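Local coordinates for extrinsic protein in photosystem II (Chaetoceros gracilis, PDB 4K7B) that is an extrinsic protein of photosystem II in a marine centric diatom, probably bound at the surface of the complex, at residues Ile35-Asn46 with Ala60-Ile71. Numbering follows the deposited sequence.
Sequences IAEEKNAFILFN and AIAQTNEIFKAI. With SO4 (sulfate ion), chain C.
Thr64 and Asn46 meet because each turns its first branch beside its own backbone N: OG1 of Thr64 lies anti to the carbonyl carbon (chi1 -59°), and Asn46 CG likewise. Asn46 ND2 then donates to Thr64 OG1 at 3.1 Å, with the oxygen practically in the amide plane and the bond nearly straight at 165°. That hydroxyl donates in turn to Ala60 O, one turn back in its own helix, at 2.8 Å; the carbonyl also takes Thr64 N, from the opposite face of its plane. On the other branch of the amide, Asn46 OD1 rests 3.3 Å from Ala60 CB and is hydrogen-bonded to Tyr86 of helix 76-89, so the buried amide is used at both ends. Thr64 CG2 leans on Phe42 CB at 3.8 Å. With an alanine here in place of Thr64, Asn46 ND2 is likely to lose its hydroxyl acceptor and Phe42 the methyl leaning on it, while Tyr86 still holds the other end of the amide.

Farther along, Phe68 turns the CE2 edge of its ring onto one face of Phe42, a T-shaped pair with planes at 88°. The Phe68 ring is a knob in a hole formed by Ile35 and Ala36 of helix 32-37 and Lys39 and Phe42 of helix 39-49, where Lys39 CG comes to 3.6 Å of Phe68 CZ. Ile67 CD1 touches Phe42 CE1 at 3.7 Å, and Ile35 CG2 meets Ile71 CD1, which also lies over the centre of one face of the Phe68 ring.

Helix 54-73 packs against both, nearly antiparallel to 39-49, within the helical fold of the Psb31 family, of the PsbQ-like clan. The chemistry is divided lengthwise: apolar interlocking toward Ile35 and Ile71, and toward Ala60 a relay from amide to hydroxyl to carbonyl that satisfies polar groups between the helices.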
ATOM      1  N   ILE A  35       0.820  -3.234  -8.248  1.00 13.57           N
ATOM      2  CA  ILE A  35       0.299  -2.065  -7.567  1.00 12.66           C
ATOM      3  C   ILE A  35      -1.029  -1.687  -8.210  1.00 13.87           C
ATOM      4  O   ILE A  35      -2.018  -1.468  -7.514  1.00 15.10           O
ATOM      5  CB  ILE A  35       1.274  -0.885  -7.622  1.00 11.88           C
ATOM      6  CG1 ILE A  35       2.657  -1.284  -7.100  1.00 14.75           C
ATOM      7  CG2 ILE A  35       0.734   0.280  -6.814  1.00 14.84           C
ATOM      8  CD1 ILE A  35       3.683  -0.160  -7.223  1.00 14.08           C
ATOM      9  N   ALA A  36      -1.061  -1.631  -9.535  1.00 13.70           N
ATOM     10  CA  ALA A  36      -2.308  -1.318 -10.228  1.00 14.67           C
ATOM     11  C   ALA A  36      -3.404  -2.342  -9.933  1.00 20.14           C
ATOM     12  O   ALA A  36      -4.590  -2.014  -9.910  1.00 17.46           O
ATOM     13  CB  ALA A  36      -2.059  -1.219 -11.721  1.00 15.31           C
ATOM     14  N   GLU A  37      -3.004  -3.586  -9.711  1.00 16.22           N
ATOM     15  CA  GLU A  37      -3.950  -4.630  -9.388  1.00 18.52           C
ATOM     16  C   GLU A  37      -4.498  -4.442  -7.987  1.00 21.71           C
ATOM     17  O   GLU A  37      -5.548  -5.002  -7.666  1.00 27.54           O
ATOM     18  CB  GLU A  37      -3.309  -6.012  -9.556  1.00 22.49           C
ATOM     19  CG  GLU A  37      -3.108  -6.375 -11.013  1.00 28.41           C
ATOM     20  CD  GLU A  37      -2.460  -7.728 -11.205  1.00 38.58           C
ATOM     21  OE1 GLU A  37      -1.713  -8.168 -10.307  1.00 39.86           O
ATOM     22  OE2 GLU A  37      -2.704  -8.350 -12.259  1.00 44.34           O
ATOM     23  N   GLU A  38      -3.797  -3.674  -7.144  1.00 16.97           N
ATOM     24  CA  GLU A  38      -4.393  -3.315  -5.829  1.00 15.86           C
ATOM     25  C   GLU A  38      -5.144  -1.951  -5.706  1.00 13.23           C
ATOM     26  O   GLU A  38      -5.380  -1.413  -4.584  1.00 14.74           O
ATOM     27  CB  GLU A  38      -3.334  -3.397  -4.726  1.00 17.03           C
ATOM     28  CG  GLU A  38      -2.697  -4.756  -4.586  1.00 21.14           C
ATOM     29  CD  GLU A  38      -3.573  -5.769  -3.887  1.00 28.57           C
ATOM     30  OE1 GLU A  38      -3.191  -6.950  -3.885  1.00 38.96           O
ATOM     31  OE2 GLU A  38      -4.626  -5.401  -3.330  1.00 23.09           O
ATOM     32  N   LYS A  39      -5.537  -1.391  -6.854  1.00 13.64           N
ATOM     33  CA  LYS A  39      -6.258  -0.113  -6.886  0.55 13.82           C
ATOM     34  C   LYS A  39      -7.413  -0.089  -5.890  1.00 13.25           C
ATOM     35  O   LYS A  39      -7.648   0.897  -5.171  1.00 12.81           O
ATOM     36  CB  LYS A  39      -6.800   0.161  -8.292  0.55 16.07           C
ATOM     37  CG  LYS A  39      -5.863   0.935  -9.199  0.55 18.72           C
ATOM     38  CD  LYS A  39      -6.445   1.072 -10.608  0.55 19.07           C
ATOM     39  CE  LYS A  39      -7.892   1.546 -10.584  0.55 19.90           C
ATOM     40  NZ  LYS A  39      -8.440   1.726 -11.971  0.55 19.63           N
ATOM     41  N   ASN A  40      -8.158  -1.194  -5.853  1.00 13.66           N
ATOM     42  CA  ASN A  40      -9.302  -1.260  -4.953  1.00 14.70           C
ATOM     43  C   ASN A  40      -8.911  -1.193  -3.481  1.00 12.40           C
ATOM     44  O   ASN A  40      -9.672  -0.676  -2.667  1.00 13.84           O
ATOM     45  CB  ASN A  40     -10.173  -2.483  -5.231  1.00 15.86           C
ATOM     46  CG  ASN A  40     -10.918  -2.369  -6.547  1.00 20.68           C
ATOM     47  OD1 ASN A  40     -11.036  -1.281  -7.106  1.00 22.33           O
ATOM     48  ND2 ASN A  40     -11.416  -3.486  -7.050  1.00 22.29           N
ATOM     49  N   ALA A  41      -7.728  -1.702  -3.142  1.00 12.53           N
ATOM     50  CA  ALA A  41      -7.258  -1.626  -1.762  1.00 11.99           C
ATOM     51  C   ALA A  41      -6.992  -0.175  -1.427  1.00 12.05           C
ATOM     52  O   ALA A  41      -7.298   0.269  -0.307  1.00 10.94           O
ATOM     53  CB  ALA A  41      -6.005  -2.461  -1.555  1.00 12.52           C
ATOM     54  N   PHE A  42      -6.436   0.570  -2.379  1.00 10.43           N
ATOM     55  CA  PHE A  42      -6.278   2.014  -2.108  1.00 11.21           C
ATOM     56  C   PHE A  42      -7.625   2.724  -1.915  1.00  9.83           C
ATOM     57  O   PHE A  42      -7.810   3.498  -0.947  1.00 10.60           O
ATOM     58  CB  PHE A  42      -5.494   2.707  -3.228  1.00 11.24           C
ATOM     59  CG  PHE A  42      -4.050   2.323  -3.264  1.00 10.91           C
ATOM     60  CD1 PHE A  42      -3.135   2.956  -2.435  1.00 12.89           C
ATOM     61  CD2 PHE A  42      -3.610   1.303  -4.095  1.00 13.85           C
ATOM     62  CE1 PHE A  42      -1.805   2.595  -2.446  1.00 13.18           C
ATOM     63  CE2 PHE A  42      -2.283   0.941  -4.116  1.00 12.85           C
ATOM     64  CZ  PHE A  42      -1.376   1.586  -3.285  1.00 11.29           C
ATOM     65  N   ILE A  43      -8.557   2.467  -2.829  1.00 11.21           N
ATOM     66  CA  ILE A  43      -9.870   3.112  -2.746  1.00 11.24           C
ATOM     67  C   ILE A  43     -10.559   2.812  -1.410  1.00 10.67           C
ATOM     68  O   ILE A  43     -11.054   3.717  -0.722  1.00 12.24           O
ATOM     69  CB  ILE A  43     -10.780   2.657  -3.886  1.00 12.86           C
ATOM     70  CG1 ILE A  43     -10.188   3.079  -5.231  1.00 12.67           C
ATOM     71  CG2 ILE A  43     -12.169   3.245  -3.717  1.00 14.61           C
ATOM     72  CD1 ILE A  43     -10.901   2.447  -6.431  1.00 13.11           C
ATOM     73  N   LEU A  44     -10.567   1.533  -1.045  1.00 11.64           N
ATOM     74  CA  LEU A  44     -11.328   1.078   0.109  1.00 10.68           C
ATOM     75  C   LEU A  44     -10.622   1.373   1.433  1.00 10.72           C
ATOM     76  O   LEU A  44     -11.280   1.566   2.459  1.00 11.94           O
ATOM     77  CB  LEU A  44     -11.667  -0.403  -0.040  1.00 10.49           C
ATOM     78  CG  LEU A  44     -12.592  -0.656  -1.231  1.00 14.32           C
ATOM     79  CD1 LEU A  44     -12.751  -2.144  -1.488  1.00 15.08           C
ATOM     80  CD2 LEU A  44     -13.930   0.024  -1.032  1.00 17.66           C
ATOM     81  N   PHE A  45      -9.289   1.441   1.418  1.00 10.32           N
ATOM     82  CA  PHE A  45      -8.584   1.983   2.572  1.00 10.69           C
ATOM     83  C   PHE A  45      -8.965   3.436   2.752  1.00 10.67           C
ATOM     84  O   PHE A  45      -9.317   3.873   3.831  1.00 12.82           O
ATOM     85  CB  PHE A  45      -7.061   1.897   2.454  1.00 10.00           C
ATOM     86  CG  PHE A  45      -6.348   2.452   3.665  1.00  9.25           C
ATOM     87  CD1 PHE A  45      -6.035   1.627   4.740  1.00 10.18           C
ATOM     88  CD2 PHE A  45      -6.037   3.810   3.752  1.00 10.24           C
ATOM     89  CE1 PHE A  45      -5.408   2.129   5.867  1.00 11.04           C
ATOM     90  CE2 PHE A  45      -5.413   4.323   4.869  1.00 11.70           C
ATOM     91  CZ  PHE A  45      -5.097   3.484   5.947  1.00 13.05           C
ATOM     92  N   ASN A  46      -8.857   4.212   1.681  1.00  9.24           N
ATOM     93  CA  ASN A  46      -9.108   5.629   1.820  1.00  9.52           C
ATOM     94  C   ASN A  46     -10.533   5.941   2.284  1.00 12.69           C
ATOM     95  O   ASN A  46     -10.728   6.837   3.107  1.00 15.73           O
ATOM     96  CB  ASN A  46      -8.807   6.358   0.500  1.00 10.61           C
ATOM     97  CG  ASN A  46      -7.343   6.251   0.101  1.00 11.34           C
ATOM     98  OD1 ASN A  46      -6.498   5.907   0.921  1.00 11.36           O
ATOM     99  ND2 ASN A  46      -7.044   6.552  -1.164  1.00 11.18           N
ATOM    100  N   ALA A  60      -5.270  11.368   1.464  1.00 11.32           N
ATOM    101  CA  ALA A  60      -4.991   9.993   1.071  1.00 11.34           C
ATOM    102  C   ALA A  60      -5.205   9.784  -0.418  1.00 12.43           C
ATOM    103  O   ALA A  60      -4.421   9.082  -1.067  1.00 11.13           O
ATOM    104  CB  ALA A  60      -5.845   9.020   1.894  1.00 12.98           C
ATOM    105  N   ILE A  61      -6.263  10.393  -0.954  1.00 11.84           N
ATOM    106  CA  ILE A  61      -6.533  10.330  -2.383  1.00 12.91           C
ATOM    107  C   ILE A  61      -5.409  11.022  -3.146  1.00 13.26           C
ATOM    108  O   ILE A  61      -4.908  10.487  -4.135  1.00 13.37           O
ATOM    109  CB  ILE A  61      -7.908  10.954  -2.708  1.00 10.97           C
ATOM    110  CG1 ILE A  61      -9.033  10.030  -2.239  1.00 16.59           C
ATOM    111  CG2 ILE A  61      -8.041  11.249  -4.208  1.00 13.15           C
ATOM    112  CD1 ILE A  61     -10.415  10.659  -2.279  1.00 20.09           C
ATOM    113  N   ALA A  62      -4.978  12.195  -2.675  1.00 13.64           N
ATOM    114  CA  ALA A  62      -3.849  12.862  -3.327  1.00 13.03           C
ATOM    115  C   ALA A  62      -2.557  12.021  -3.331  1.00 13.91           C
ATOM    116  O   ALA A  62      -1.847  11.967  -4.348  1.00 15.70           O
ATOM    117  CB  ALA A  62      -3.607  14.250  -2.720  1.00 16.20           C
ATOM    118  N   GLN A  63      -2.266  11.362  -2.212  1.00 14.35           N
ATOM    119  CA  GLN A  63      -1.061  10.533  -2.099  1.00 11.21           C
ATOM    120  C   GLN A  63      -1.155   9.305  -3.004  1.00 11.94           C
ATOM    121  O   GLN A  63      -0.156   8.843  -3.599  1.00 13.57           O
ATOM    122  CB  GLN A  63      -0.847  10.130  -0.633  1.00 12.10           C
ATOM    123  CG  GLN A  63      -0.517  11.327   0.259  1.00 15.83           C
ATOM    124  CD  GLN A  63      -0.914  11.127   1.711  1.00 17.20           C
ATOM    125  OE1 GLN A  63      -1.378  10.058   2.107  1.00 17.58           O
ATOM    126  NE2 GLN A  63      -0.741  12.172   2.513  1.00 18.74           N
ATOM    127  N   THR A  64      -2.376   8.786  -3.125  1.00 12.14           N
ATOM    128  CA  THR A  64      -2.634   7.671  -4.039  1.00 11.40           C
ATOM    129  C   THR A  64      -2.375   8.096  -5.490  1.00 11.11           C
ATOM    130  O   THR A  64      -1.674   7.401  -6.268  1.00 12.64           O
ATOM    131  CB  THR A  64      -4.077   7.160  -3.882  1.00 10.23           C
ATOM    132  OG1 THR A  64      -4.275   6.726  -2.521  1.00 11.65           O
ATOM    133  CG2 THR A  64      -4.354   5.996  -4.828  1.00 11.70           C
ATOM    134  N   ASN A  65      -2.923   9.257  -5.843  1.00 11.73           N
ATOM    135  CA  ASN A  65      -2.702   9.807  -7.173  1.00 11.62           C
ATOM    136  C   ASN A  65      -1.210   9.981  -7.433  1.00 14.65           C
ATOM    137  O   ASN A  65      -0.731   9.732  -8.538  1.00 14.33           O
ATOM    138  CB  ASN A  65      -3.412  11.143  -7.358  1.00 12.51           C
ATOM    139  CG  ASN A  65      -4.923  11.000  -7.557  1.00 13.15           C
ATOM    140  OD1 ASN A  65      -5.424   9.950  -7.930  1.00 13.76           O
ATOM    141  ND2 ASN A  65      -5.654  12.082  -7.303  1.00 17.69           N
ATOM    142  N   GLU A  66      -0.467  10.408  -6.414  1.00 14.27           N
ATOM    143  CA  GLU A  66       0.977  10.568  -6.567  0.50 15.99           C
ATOM    144  C   GLU A  66       1.669   9.241  -6.880  1.00 14.72           C
ATOM    145  O   GLU A  66       2.561   9.178  -7.761  1.00 14.63           O
ATOM    146  CB  GLU A  66       1.587  11.193  -5.311  0.50 18.51           C
ATOM    147  CG  GLU A  66       2.967  11.764  -5.538  0.50 16.02           C
ATOM    148  CD  GLU A  66       2.946  12.975  -6.450  0.50 26.68           C
ATOM    149  OE1 GLU A  66       3.946  13.209  -7.160  0.50 30.31           O
ATOM    150  OE2 GLU A  66       1.923  13.690  -6.460  0.50 28.55           O
ATOM    151  N   ILE A  67       1.276   8.181  -6.162  1.00 14.05           N
ATOM    152  CA  ILE A  67       1.794   6.852  -6.499  1.00 12.23           C
ATOM    153  C   ILE A  67       1.547   6.520  -7.971  1.00 13.46           C
ATOM    154  O   ILE A  67       2.455   6.062  -8.681  1.00 13.74           O
ATOM    155  CB  ILE A  67       1.179   5.754  -5.615  1.00 11.89           C
ATOM    156  CG1 ILE A  67       1.621   5.943  -4.171  1.00 11.18           C
ATOM    157  CG2 ILE A  67       1.565   4.358  -6.127  1.00 13.97           C
ATOM    158  CD1 ILE A  67       0.839   5.084  -3.210  1.00 11.98           C
ATOM    159  N   PHE A  68       0.321   6.747  -8.434  1.00 12.02           N
ATOM    160  CA  PHE A  68       0.035   6.386  -9.828  1.00 12.46           C
ATOM    161  C   PHE A  68       0.681   7.296 -10.901  1.00 14.07           C
ATOM    162  O   PHE A  68       0.994   6.832 -12.001  1.00 14.56           O
ATOM    163  CB  PHE A  68      -1.465   6.123 -10.020  1.00 12.29           C
ATOM    164  CG  PHE A  68      -1.900   4.791  -9.462  1.00 14.67           C
ATOM    165  CD1 PHE A  68      -2.166   3.732 -10.314  1.00 17.85           C
ATOM    166  CD2 PHE A  68      -1.975   4.585  -8.090  1.00 14.22           C
ATOM    167  CE1 PHE A  68      -2.534   2.501  -9.815  1.00 14.53           C
ATOM    168  CE2 PHE A  68      -2.341   3.349  -7.581  1.00 14.37           C
ATOM    169  CZ  PHE A  68      -2.621   2.305  -8.451  1.00 14.65           C
ATOM    170  N   LYS A  69       0.941   8.556 -10.550  1.00 14.35           N
ATOM    171  CA  LYS A  69       1.682   9.485 -11.414  1.00 14.54           C
ATOM    172  C   LYS A  69       3.108   8.970 -11.560  1.00 16.77           C
ATOM    173  O   LYS A  69       3.685   8.938 -12.671  1.00 18.83           O
ATOM    174  CB  LYS A  69       1.688  10.884 -10.785  1.00 15.36           C
ATOM    175  CG  LYS A  69       2.431  11.954 -11.572  1.00 19.80           C
ATOM    176  CD  LYS A  69       2.277  13.308 -10.888  1.00 27.27           C
ATOM    177  CE  LYS A  69       2.857  14.441 -11.718  1.00 36.87           C
ATOM    178  NZ  LYS A  69       2.599  15.763 -11.080  1.00 42.30           N
ATOM    179  N   ALA A  70       3.670   8.536 -10.434  1.00 17.08           N
ATOM    180  CA  ALA A  70       5.011   7.963 -10.466  1.00 15.36           C
ATOM    181  C   ALA A  70       5.065   6.678 -11.276  1.00 16.53           C
ATOM    182  O   ALA A  70       6.021   6.454 -12.025  1.00 17.08           O
ATOM    183  CB  ALA A  70       5.529   7.732  -9.060  1.00 15.56           C
ATOM    184  N   ILE A  71       4.049   5.829 -11.124  1.00 14.44           N
ATOM    185  CA  ILE A  71       3.963   4.621 -11.929  1.00 12.99           C
ATOM    186  C   ILE A  71       3.956   4.959 -13.409  1.00 16.11           C
ATOM    187  O   ILE A  71       4.672   4.342 -14.199  1.00 19.08           O
ATOM    188  CB  ILE A  71       2.707   3.803 -11.585  1.00 14.46           C
ATOM    189  CG1 ILE A  71       2.886   3.130 -10.226  1.00 15.61           C
ATOM    190  CG2 ILE A  71       2.431   2.758 -12.680  1.00 15.71           C
ATOM    191  CD1 ILE A  71       1.634   2.446  -9.729  1.00 15.67           C
TER
HETATM  192  S   SO4 C 202     -10.688  -6.657  -5.093  1.00 36.94           S
HETATM  193  O1  SO4 C 202     -10.858  -6.837  -3.646  1.00 29.96           O
HETATM  194  O2  SO4 C 202     -10.407  -7.945  -5.725  1.00 39.24           O
HETATM  195  O3  SO4 C 202     -11.930  -6.101  -5.636  1.00 40.72           O
HETATM  196  O4  SO4 C 202      -9.576  -5.745  -5.381  1.00 27.70           O